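Local coordinates for protein putative acetyltransferase (PDB 3D9W) that probably transfers an acetyl group from acetyl-CoA to arylamine substrates, at residues Arg141-Pro146 with Leu158-Phe163; Arg162-Arg168 with Trp177-Phe182; Gln181-Asp185 with Ile241-Gly247. All coordinates share one frame; numbering follows the deposited sequence.

Interaction 1: residues Arg141-Pro146 with Leu158-Phe163; sequences RGPLRP and LGDWRF
Pro143 and Leu144, in the loop that leads out of strand 132-135, pack onto the tip of the beta hairpin formed by strands 155-158 and 161-169. No direct hydrogen bond joins the two sides. The proline, which follows a cis peptide bond, presses into the hairpin with two ring atoms. Its CB meets Leu158 CD1 at 3.3 Å. Its CG lies 3.5 Å from Phe163 CZ and approaches that ring obliquely. Leu158 spreads its two methyls under the loop backbone. CD1 is 3.7 Å from Arg145 O, and CD2 is near Pro146 O. One residue on, Leu144 lays CD1 3.8 Å from Gly159 CA.

The hairpin reverses here through a type II' beta turn from Leu158 to Trp161. Gly159 sits at its second position with the positive phi that this turn needs. A water ties the turn to the loop. It donates to Leu158 O and accepts from Leu144 N.

Trp161 faces the other end of the loop. Arg141 reaches it with an extended chain, CG anti to the backbone N (chi1 -174°). One face of the guanidinium rests on the CE3-CZ3 edge of the indole, NH2 being 3.6 Å from Trp161 CE3. The two planes stand 79° apart, so the cation meets the rim of the ring and not its pi face. Arg141 NH2 also forms a salt bridge with Glu243. Arg141 NH1 donates to a second water, which passes the link on to Arg162 O. The indole is anchored by Trp161 NE1, which hydrogen-bonds to Ser229 O. Side chains of helix 35-48 touch Leu144, Arg145 and Pro146.

Interaction 2: residues Arg162-Arg168 with Trp177-Phe182; sequences RFRLERR and WVLHQF
Arg164 pairs with His180 and Glu166 with Val178 as the hydrogen-bonded pairs of two antiparallel strands. Val178 N and Glu166 O bond at 2.9 Å, as do Glu166 N and Val178 O. His180 N gives a bond to Arg164 O, but the return bond from Arg164 N is weak. Phe182 N to Arg162 O carries the pattern on.

Charged groups act at two places. Near Phe182, the Arg162 guanidinium makes a cation-pi contact over the ring, with CZ 3.7 Å from the ring centroid. Arg162 NE is also paired with Glu155. Glu166, Val178 and His180 share one face of the sheet. Here Arg168 grips Glu166 OE2 side-on, through NE and NH2, in its own guanidinium plane. Val178 CG2 lies over one face of that guanidinium.

Apolar contacts sit on the Leu165-Leu179 face. Leu165 CD2 meets the edge of Trp177, 3.5 Å from CE3. Arg167 CG makes a CH-pi contact over the six-membered ring of Trp177, 3.5 Å from its centroid. The Phe193 ring of the next strand also stacks on Trp177.

This is a regular antiparallel beta hairpin, with side chains alternating between two faces, inside the large antiparallel sheet of the enzyme.

Interaction 3: residues Gln181-Asp185 with Ile241-Gly247; sequences QFGRD and ITERPDG
Glu243 places CG anti to its own backbone N (chi1 -160°) and stays extended beyond it, which carries the carboxylate across to Gly183 and Arg184. Arg184 has a bent chain. Turns at chi2 (-138°) and chi3 bring its guanidinium to Ile241.

The carboxylate touches the other segment with both oxygens. OE2 lies beside the backbone and accepts a weak hydrogen bond from Arg184 N at 3.3 Å. OE1 lies against the aliphatic part of the same residue, 3.5 Å from Arg184 CG. The charged end of Arg184 does not pair with it. Arg184 NH1 is 4.9 Å from Glu243 OE1, and the guanidinium and carboxylate planes are almost perpendicular.

The guanidinium instead covers Ile241. Ile241 CD1 comes up to one face of it, 3.6 Å from NH1. Ile241 CG2 packs on the methylene carbon CD of Arg184, at 3.7 Å. The two side chains cross at about a right angle.

After Glu243, strand 239-243 gives way to a type I beta turn from Arg244 to Gly247, closed by a bond from Gly247 N to Arg244 O. The turn meets Phe182 and Arg184. Asp246 O is at the edge of the Phe182 ring, 4.1 Å from CE2, and Gly247 O lies 3.8 Å from Arg184 CA. Ala249 of the next strand touches both Arg184 and Glu243.

The stronger partner of Glu243 is Arg141, whose NH2 forms a salt bridge with OE2 and a weak hydrogen bond with Phe182 O. With the backbone N-H of Arg184 as a second donor, the buried carboxylate is probably held in its ionised form. The exposed Arg184 contributes mainly through its carbon chain and the flat of its guanidinium.

In the fold
Following the chain, interaction 1 comes first. It brings the loop after strand 132-135 onto the hairpin turn and closes the 11 residues between, with the short strands 147-148, 152-153 and 155-158. Interaction 2 opens where interaction 1 ends, sharing Arg162 and Phe163, and closes the hairpin of strands 161-169 and 175-183. Interaction 3 begins on the second of these strands, sharing Gln181 and Phe182. It spans 55 residues, including helix 200-212, and reaches the four-stranded sheet. The three are in series; none encloses another. Interaction 1 ties a loop to the eight-stranded sheet, interaction 2 lies within it, and interaction 3 joins the two sheets. Arg141 links interaction 1 to Glu243 and Phe182.

Interaction 1: residues Arg141-Pro146 with Leu158-Phe163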
loop_
_atom_site.group_PDB
_atom_site.type_symbol
_atom_site.label_atom_id
_atom_site.label_comp_id
_atom_site.label_asym_id
_atom_site.label_seq_id
_atom_site.Cartn_x
_atom_site.Cartn_y
_atom_site.Cartn_z
ATOM N N ARG A 141 -5.006 -0.171 -3.338
ATOM C CA ARG A 141 -5.835 0.178 -4.483
ATOM C C ARG A 141 -5.042 1.078 -5.427
ATOM O O ARG A 141 -5.548 2.087 -5.920
ATOM C CB ARG A 141 -7.097 0.901 -4.010
ATOM C CG ARG A 141 -8.129 1.206 -5.100
ATOM C CD ARG A 141 -9.353 1.836 -4.465
ATOM N NE ARG A 141 -10.434 2.136 -5.400
ATOM C CZ ARG A 141 -10.395 3.099 -6.315
ATOM N NH1 ARG A 141 -9.320 3.871 -6.447
ATOM N NH2 ARG A 141 -11.455 3.305 -7.080
ATOM N N GLY A 142 -3.794 0.706 -5.681
ATOM C CA GLY A 142 -2.967 1.507 -6.553
ATOM C C GLY A 142 -2.724 2.842 -5.894
ATOM O O GLY A 142 -2.805 2.940 -4.673
ATOM N N PRO A 143 -2.438 3.898 -6.667
ATOM C CA PRO A 143 -2.325 3.936 -8.126
ATOM C C PRO A 143 -1.281 2.978 -8.679
ATOM O O PRO A 143 -0.233 2.793 -8.075
ATOM C CB PRO A 143 -1.954 5.384 -8.392
ATOM C CG PRO A 143 -2.645 6.093 -7.324
ATOM C CD PRO A 143 -2.324 5.257 -6.120
ATOM N N LEU A 144 -1.568 2.382 -9.835
ATOM C CA LEU A 144 -0.633 1.447 -10.468
ATOM C C LEU A 144 0.464 2.121 -11.301
ATOM O O LEU A 144 1.142 1.468 -12.087
ATOM C CB LEU A 144 -1.392 0.423 -11.318
ATOM C CG LEU A 144 -2.499 0.911 -12.250
ATOM C CD1 LEU A 144 -1.911 1.791 -13.343
ATOM C CD2 LEU A 144 -3.209 -0.296 -12.848
ATOM N N ARG A 145 0.619 3.431 -11.111
ATOM C CA ARG A 145 1.643 4.245 -11.781
ATOM C C ARG A 145 1.886 5.384 -10.819
ATOM O O ARG A 145 0.967 5.818 -10.131
ATOM C CB ARG A 145 1.152 4.836 -13.110
ATOM C CG ARG A 145 0.603 3.816 -14.099
ATOM C CD ARG A 145 1.278 3.921 -15.443
ATOM N NE ARG A 145 2.426 3.027 -15.563
ATOM C CZ ARG A 145 2.410 1.865 -16.213
ATOM N NH1 ARG A 145 1.298 1.447 -16.799
ATOM N NH2 ARG A 145 3.519 1.133 -16.299
ATOM N N PRO A 146 3.124 5.881 -10.744
ATOM C CA PRO A 146 3.379 6.982 -9.820
ATOM C C PRO A 146 2.722 8.266 -10.316
ATOM O O PRO A 146 2.527 8.452 -11.515
ATOM C CB PRO A 146 4.896 7.076 -9.822
ATOM C CG PRO A 146 5.233 6.722 -11.241
ATOM C CD PRO A 146 4.333 5.542 -11.511
ATOM N N LEU A 158 -4.451 7.430 -14.014
ATOM C CA LEU A 158 -3.293 6.567 -13.806
ATOM C C LEU A 158 -3.889 5.217 -14.174
ATOM O O LEU A 158 -4.620 4.617 -13.388
ATOM C CB LEU A 158 -2.851 6.600 -12.341
ATOM C CG LEU A 158 -2.308 7.968 -11.912
ATOM C CD1 LEU A 158 -1.992 7.934 -10.433
ATOM C CD2 LEU A 158 -1.063 8.332 -12.724
ATOM N N GLY A 159 -3.586 4.755 -15.380
ATOM C CA GLY A 159 -4.190 3.531 -15.842
ATOM C C GLY A 159 -5.597 3.997 -16.188
ATOM O O GLY A 159 -5.756 5.044 -16.827
ATOM N N ASP A 160 -6.621 3.263 -15.756
ATOM C CA ASP A 160 -8.000 3.660 -16.035
ATOM C C ASP A 160 -8.700 4.197 -14.804
ATOM O O ASP A 160 -9.925 4.373 -14.807
ATOM C CB ASP A 160 -8.813 2.493 -16.569
ATOM C CG ASP A 160 -8.441 2.137 -17.971
ATOM O OD1 ASP A 160 -8.251 3.063 -18.785
ATOM O OD2 ASP A 160 -8.345 0.930 -18.258
ATOM N N TRP A 161 -7.922 4.456 -13.759
ATOM C CA TRP A 161 -8.473 4.974 -12.519
ATOM C C TRP A 161 -8.306 6.485 -12.525
ATOM O O TRP A 161 -7.249 6.984 -12.888
ATOM C CB TRP A 161 -7.753 4.323 -11.342
ATOM C CG TRP A 161 -7.751 2.820 -11.459
ATOM C CD1 TRP A 161 -6.936 2.056 -12.252
ATOM C CD2 TRP A 161 -8.678 1.914 -10.847
ATOM N NE1 TRP A 161 -7.306 0.734 -12.174
ATOM C CE2 TRP A 161 -8.373 0.619 -11.320
ATOM C CE3 TRP A 161 -9.738 2.071 -9.948
ATOM C CZ2 TRP A 161 -9.095 -0.513 -10.926
ATOM C CZ3 TRP A 161 -10.452 0.947 -9.558
ATOM C CH2 TRP A 161 -10.126 -0.329 -10.047
ATOM N N ARG A 162 -9.357 7.200 -12.135
ATOM C CA ARG A 162 -9.358 8.658 -12.137
ATOM C C ARG A 162 -8.976 9.282 -10.794
ATOM O O ARG A 162 -9.460 8.858 -9.744
ATOM C CB ARG A 162 -10.737 9.147 -12.568
ATOM C CG ARG A 162 -11.223 8.516 -13.867
ATOM C CD ARG A 162 -12.741 8.313 -13.877
ATOM N NE ARG A 162 -13.475 9.568 -13.714
ATOM C CZ ARG A 162 -14.789 9.647 -13.508
ATOM N NH1 ARG A 162 -15.510 8.535 -13.438
ATOM N NH2 ARG A 162 -15.386 10.832 -13.376
ATOM N N PHE A 163 -8.117 10.303 -10.850
ATOM C CA PHE A 163 -7.630 11.007 -9.667
ATOM C C PHE A 163 -7.565 12.526 -9.846
ATOM O O PHE A 163 -7.852 13.067 -10.920
ATOM C CB PHE A 163 -6.220 10.535 -9.295
ATOM C CG PHE A 163 -6.120 9.072 -8.999
ATOM C CD1 PHE A 163 -6.413 8.583 -7.737
ATOM C CD2 PHE A 163 -5.725 8.179 -9.989
ATOM C CE1 PHE A 163 -6.313 7.215 -7.462
ATOM C CE2 PHE A 163 -5.623 6.816 -9.727
ATOM C CZ PHE A 163 -5.918 6.333 -8.460
HETATM O O HOH W 1 -9.353 6.090 -8.576
HETATM O O HOH W 2 -4.274 3.535 -11.090
#

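Interaction 2: residues Arg162-Arg168 with Trp177-Phe182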
loop_
_atom_site.group_PDB
_atom_site.type_symbol
_atom_site.label_atom_id
_atom_site.label_comp_id
_atom_site.label_asym_id
_atom_site.label_seq_id
_atom_site.Cartn_x
_atom_site.Cartn_y
_atom_site.Cartn_z
ATOM N N ARG A 162 -9.357 7.200 -12.135
ATOM C CA ARG A 162 -9.358 8.658 -12.137
ATOM C C ARG A 162 -8.976 9.282 -10.794
ATOM O O ARG A 162 -9.460 8.858 -9.744
ATOM C CB ARG A 162 -10.737 9.147 -12.568
ATOM C CG ARG A 162 -11.223 8.516 -13.867
ATOM C CD ARG A 162 -12.741 8.313 -13.877
ATOM N NE ARG A 162 -13.475 9.568 -13.714
ATOM C CZ ARG A 162 -14.789 9.647 -13.508
ATOM N NH1 ARG A 162 -15.510 8.535 -13.438
ATOM N NH2 ARG A 162 -15.386 10.832 -13.376
ATOM N N PHE A 163 -8.117 10.303 -10.850
ATOM C CA PHE A 163 -7.630 11.007 -9.667
ATOM C C PHE A 163 -7.565 12.526 -9.846
ATOM O O PHE A 163 -7.852 13.067 -10.920
ATOM C CB PHE A 163 -6.220 10.535 -9.295
ATOM C CG PHE A 163 -6.120 9.072 -8.999
ATOM C CD1 PHE A 163 -6.413 8.583 -7.737
ATOM C CD2 PHE A 163 -5.725 8.179 -9.989
ATOM C CE1 PHE A 163 -6.313 7.215 -7.462
ATOM C CE2 PHE A 163 -5.623 6.816 -9.727
ATOM C CZ PHE A 163 -5.918 6.333 -8.460
ATOM N N ARG A 164 -7.153 13.185 -8.761
ATOM C CA ARG A 164 -6.988 14.636 -8.667
ATOM C C ARG A 164 -6.008 14.902 -7.533
ATOM O O ARG A 164 -6.246 14.495 -6.401
ATOM C CB ARG A 164 -8.307 15.333 -8.310
ATOM C CG ARG A 164 -9.309 15.480 -9.428
ATOM C CD ARG A 164 -10.628 16.034 -8.879
ATOM N NE ARG A 164 -11.676 16.045 -9.902
ATOM C CZ ARG A 164 -12.966 16.287 -9.671
ATOM N NH1 ARG A 164 -13.385 16.544 -8.431
ATOM N NH2 ARG A 164 -13.838 16.276 -10.686
ATOM N N LEU A 165 -4.903 15.568 -7.840
ATOM C CA LEU A 165 -3.929 15.901 -6.814
ATOM C C LEU A 165 -4.187 17.363 -6.480
ATOM O O LEU A 165 -4.238 18.222 -7.367
ATOM C CB LEU A 165 -2.495 15.727 -7.320
ATOM C CG LEU A 165 -1.491 15.193 -6.292
ATOM C CD1 LEU A 165 -0.096 15.642 -6.677
ATOM C CD2 LEU A 165 -1.819 15.698 -4.899
ATOM N N GLU A 166 -4.343 17.643 -5.197
ATOM C CA GLU A 166 -4.629 18.992 -4.757
ATOM C C GLU A 166 -3.594 19.484 -3.755
ATOM O O GLU A 166 -3.158 18.721 -2.897
ATOM C CB GLU A 166 -6.011 18.983 -4.136
ATOM C CG GLU A 166 -6.558 20.301 -3.697
ATOM C CD GLU A 166 -8.071 20.273 -3.743
ATOM O OE1 GLU A 166 -8.607 20.171 -4.876
ATOM O OE2 GLU A 166 -8.716 20.330 -2.664
ATOM N N ARG A 167 -3.188 20.748 -3.882
ATOM C CA ARG A 167 -2.220 21.331 -2.955
ATOM C C ARG A 167 -2.885 22.413 -2.114
ATOM O O ARG A 167 -3.275 23.459 -2.623
ATOM C CB ARG A 167 -1.012 21.939 -3.681
ATOM C CG ARG A 167 0.238 21.984 -2.782
ATOM C CD ARG A 167 0.826 23.377 -2.562
ATOM N NE ARG A 167 1.585 23.852 -3.716
ATOM C CZ ARG A 167 1.135 24.752 -4.590
ATOM N NH1 ARG A 167 -0.077 25.283 -4.438
ATOM N NH2 ARG A 167 1.889 25.110 -5.624
ATOM N N ARG A 168 -3.019 22.151 -0.823
ATOM C CA ARG A 168 -3.636 23.101 0.079
ATOM C C ARG A 168 -2.593 23.613 1.056
ATOM O O ARG A 168 -1.404 23.294 0.944
ATOM C CB ARG A 168 -4.765 22.431 0.866
ATOM C CG ARG A 168 -5.957 21.995 0.045
ATOM C CD ARG A 168 -7.053 21.442 0.960
ATOM N NE ARG A 168 -8.105 20.781 0.189
ATOM C CZ ARG A 168 -9.106 20.065 0.709
ATOM N NH1 ARG A 168 -9.211 19.907 2.031
ATOM N NH2 ARG A 168 -9.995 19.481 -0.104
ATOM N N TRP A 177 -1.173 18.153 0.952
ATOM C CA TRP A 177 -1.627 17.555 -0.288
ATOM C C TRP A 177 -2.819 16.645 -0.071
ATOM O O TRP A 177 -2.941 16.001 0.972
ATOM C CB TRP A 177 -0.504 16.757 -0.945
ATOM C CG TRP A 177 0.698 17.562 -1.280
ATOM C CD1 TRP A 177 1.739 17.875 -0.451
ATOM C CD2 TRP A 177 0.996 18.152 -2.541
ATOM N NE1 TRP A 177 2.674 18.625 -1.124
ATOM C CE2 TRP A 177 2.241 18.809 -2.412
ATOM C CE3 TRP A 177 0.334 18.192 -3.773
ATOM C CZ2 TRP A 177 2.838 19.496 -3.471
ATOM C CZ3 TRP A 177 0.922 18.873 -4.824
ATOM C CH2 TRP A 177 2.167 19.519 -4.668
ATOM N N VAL A 178 -3.695 16.594 -1.069
ATOM C CA VAL A 178 -4.882 15.757 -1.008
ATOM C C VAL A 178 -5.070 15.024 -2.330
ATOM O O VAL A 178 -5.271 15.646 -3.373
ATOM C CB VAL A 178 -6.149 16.591 -0.751
ATOM C CG1 VAL A 178 -7.271 15.690 -0.273
ATOM C CG2 VAL A 178 -5.865 17.691 0.252
ATOM N N LEU A 179 -4.990 13.701 -2.287
ATOM C CA LEU A 179 -5.191 12.901 -3.482
ATOM C C LEU A 179 -6.662 12.498 -3.504
ATOM O O LEU A 179 -7.187 12.022 -2.502
ATOM C CB LEU A 179 -4.318 11.652 -3.436
ATOM C CG LEU A 179 -4.359 10.834 -4.722
ATOM C CD1 LEU A 179 -3.572 11.569 -5.792
ATOM C CD2 LEU A 179 -3.779 9.452 -4.481
ATOM N N HIS A 180 -7.325 12.698 -4.640
ATOM C CA HIS A 180 -8.741 12.356 -4.773
ATOM C C HIS A 180 -8.922 11.179 -5.719
ATOM O O HIS A 180 -8.369 11.175 -6.800
ATOM C CB HIS A 180 -9.528 13.546 -5.330
ATOM C CG HIS A 180 -9.587 14.730 -4.414
ATOM N ND1 HIS A 180 -10.555 14.872 -3.444
ATOM C CD2 HIS A 180 -8.810 15.836 -4.337
ATOM C CE1 HIS A 180 -10.375 16.018 -2.811
ATOM N NE2 HIS A 180 -9.322 16.622 -3.333
ATOM N N GLN A 181 -9.707 10.185 -5.324
ATOM C CA GLN A 181 -9.938 9.032 -6.184
ATOM C C GLN A 181 -11.421 8.925 -6.473
ATOM O O GLN A 181 -12.230 9.334 -5.651
ATOM C CB GLN A 181 -9.483 7.749 -5.493
ATOM C CG GLN A 181 -10.255 7.451 -4.225
ATOM C CD GLN A 181 -10.073 6.030 -3.741
ATOM O OE1 GLN A 181 -8.954 5.542 -3.627
ATOM N NE2 GLN A 181 -11.179 5.361 -3.442
ATOM N N PHE A 182 -11.771 8.383 -7.640
ATOM C CA PHE A 182 -13.171 8.194 -8.024
ATOM C C PHE A 182 -13.526 6.738 -7.752
ATOM O O PHE A 182 -12.804 5.837 -8.170
ATOM C CB PHE A 182 -13.382 8.497 -9.506
ATOM C CG PHE A 182 -14.825 8.550 -9.906
ATOM C CD1 PHE A 182 -15.616 9.648 -9.570
ATOM C CD2 PHE A 182 -15.414 7.476 -10.565
ATOM C CE1 PHE A 182 -16.977 9.670 -9.879
ATOM C CE2 PHE A 182 -16.782 7.485 -10.884
ATOM C CZ PHE A 182 -17.563 8.586 -10.536
HETATM O O HOH W 1 -9.353 6.090 -8.576
#

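Interaction 3: residues Gln181-Asp185 with Ile241-Gly247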
loop_
_atom_site.group_PDB
_atom_site.type_symbol
_atom_site.label_atom_id
_atom_site.label_comp_id
_atom_site.label_asym_id
_atom_site.label_seq_id
_atom_site.Cartn_x
_atom_site.Cartn_y
_atom_site.Cartn_z
ATOM N N GLN A 181 -9.707 10.185 -5.324
ATOM C CA GLN A 181 -9.938 9.032 -6.184
ATOM C C GLN A 181 -11.421 8.925 -6.473
ATOM O O GLN A 181 -12.230 9.334 -5.651
ATOM C CB GLN A 181 -9.483 7.749 -5.493
ATOM C CG GLN A 181 -10.255 7.451 -4.225
ATOM C CD GLN A 181 -10.073 6.030 -3.741
ATOM O OE1 GLN A 181 -8.954 5.542 -3.627
ATOM N NE2 GLN A 181 -11.179 5.361 -3.442
ATOM N N PHE A 182 -11.771 8.383 -7.640
ATOM C CA PHE A 182 -13.171 8.194 -8.024
ATOM C C PHE A 182 -13.526 6.738 -7.752
ATOM O O PHE A 182 -12.804 5.837 -8.170
ATOM C CB PHE A 182 -13.382 8.497 -9.506
ATOM C CG PHE A 182 -14.825 8.550 -9.906
ATOM C CD1 PHE A 182 -15.616 9.648 -9.570
ATOM C CD2 PHE A 182 -15.414 7.476 -10.565
ATOM C CE1 PHE A 182 -16.977 9.670 -9.879
ATOM C CE2 PHE A 182 -16.782 7.485 -10.884
ATOM C CZ PHE A 182 -17.563 8.586 -10.536
ATOM N N GLY A 183 -14.634 6.505 -7.052
ATOM C CA GLY A 183 -15.020 5.143 -6.726
ATOM C C GLY A 183 -16.477 4.910 -6.361
ATOM O O GLY A 183 -17.339 5.744 -6.627
ATOM N N ARG A 184 -16.736 3.761 -5.741
ATOM C CA ARG A 184 -18.081 3.341 -5.347
ATOM C C ARG A 184 -19.044 4.432 -4.905
ATOM O O ARG A 184 -20.255 4.314 -5.126
ATOM C CB ARG A 184 -18.008 2.297 -4.239
ATOM C CG ARG A 184 -17.073 1.134 -4.525
ATOM C CD ARG A 184 -17.738 -0.159 -4.070
ATOM N NE ARG A 184 -18.515 0.027 -2.839
ATOM C CZ ARG A 184 -17.990 0.099 -1.618
ATOM N NH1 ARG A 184 -16.676 -0.004 -1.442
ATOM N NH2 ARG A 184 -18.790 0.279 -0.574
ATOM N N ASP A 185 -18.523 5.479 -4.269
ATOM C CA ASP A 185 -19.373 6.580 -3.810
ATOM C C ASP A 185 -19.053 7.895 -4.512
ATOM O O ASP A 185 -19.263 8.967 -3.955
ATOM C CB ASP A 185 -19.233 6.769 -2.299
ATOM C CG ASP A 185 -20.558 7.102 -1.627
ATOM O OD1 ASP A 185 -21.234 8.076 -2.036
ATOM O OD2 ASP A 185 -20.927 6.370 -0.682
ATOM N N ILE A 241 -16.057 -7.067 -1.846
ATOM C CA ILE A 241 -16.323 -6.062 -2.853
ATOM C C ILE A 241 -15.369 -6.158 -4.019
ATOM O O ILE A 241 -14.187 -6.449 -3.850
ATOM C CB ILE A 241 -16.168 -4.654 -2.291
ATOM C CG1 ILE A 241 -16.696 -4.602 -0.857
ATOM C CG2 ILE A 241 -16.899 -3.661 -3.192
ATOM C CD1 ILE A 241 -16.362 -3.313 -0.133
ATOM N N THR A 242 -15.899 -5.913 -5.206
ATOM C CA THR A 242 -15.103 -5.905 -6.416
ATOM C C THR A 242 -15.505 -4.589 -7.081
ATOM O O THR A 242 -16.683 -4.344 -7.314
ATOM C CB THR A 242 -15.431 -7.089 -7.333
ATOM O OG1 THR A 242 -15.142 -8.317 -6.654
ATOM C CG2 THR A 242 -14.593 -7.012 -8.590
ATOM N N GLU A 243 -14.525 -3.739 -7.358
ATOM C CA GLU A 243 -14.765 -2.435 -7.955
ATOM C C GLU A 243 -14.048 -2.326 -9.291
ATOM O O GLU A 243 -13.030 -2.979 -9.500
ATOM C CB GLU A 243 -14.232 -1.361 -7.015
ATOM C CG GLU A 243 -14.789 0.013 -7.240
ATOM C CD GLU A 243 -14.084 1.055 -6.396
ATOM O OE1 GLU A 243 -13.642 0.707 -5.271
ATOM O OE2 GLU A 243 -13.981 2.218 -6.858
ATOM N N ARG A 244 -14.576 -1.495 -10.187
ATOM C CA ARG A 244 -13.976 -1.283 -11.508
ATOM C C ARG A 244 -13.691 0.198 -11.738
ATOM O O ARG A 244 -14.277 1.053 -11.081
ATOM C CB ARG A 244 -14.890 -1.858 -12.587
ATOM C CG ARG A 244 -15.046 -3.364 -12.434
ATOM C CD ARG A 244 -15.913 -3.988 -13.509
ATOM N NE ARG A 244 -17.344 -3.779 -13.286
ATOM C CZ ARG A 244 -18.026 -4.253 -12.239
ATOM N NH1 ARG A 244 -17.407 -4.968 -11.301
ATOM N NH2 ARG A 244 -19.335 -4.021 -12.137
ATOM N N PRO A 245 -12.786 0.522 -12.675
ATOM C CA PRO A 245 -12.417 1.915 -12.976
ATOM C C PRO A 245 -13.547 2.900 -13.317
ATOM O O PRO A 245 -13.376 4.101 -13.172
ATOM C CB PRO A 245 -11.411 1.767 -14.119
ATOM C CG PRO A 245 -10.826 0.403 -13.894
ATOM C CD PRO A 245 -12.056 -0.401 -13.561
ATOM N N ASP A 246 -14.693 2.403 -13.768
ATOM C CA ASP A 246 -15.812 3.282 -14.103
ATOM C C ASP A 246 -16.659 3.543 -12.853
ATOM O O ASP A 246 -17.767 4.075 -12.926
ATOM C CB ASP A 246 -16.681 2.645 -15.191
ATOM C CG ASP A 246 -17.493 1.477 -14.676
ATOM O OD1 ASP A 246 -17.123 0.910 -13.626
ATOM O OD2 ASP A 246 -18.501 1.116 -15.321
ATOM N N GLY A 247 -16.134 3.140 -11.706
ATOM C CA GLY A 247 -16.847 3.356 -10.467
ATOM C C GLY A 247 -17.829 2.265 -10.090
ATOM O O GLY A 247 -18.068 2.050 -8.905
#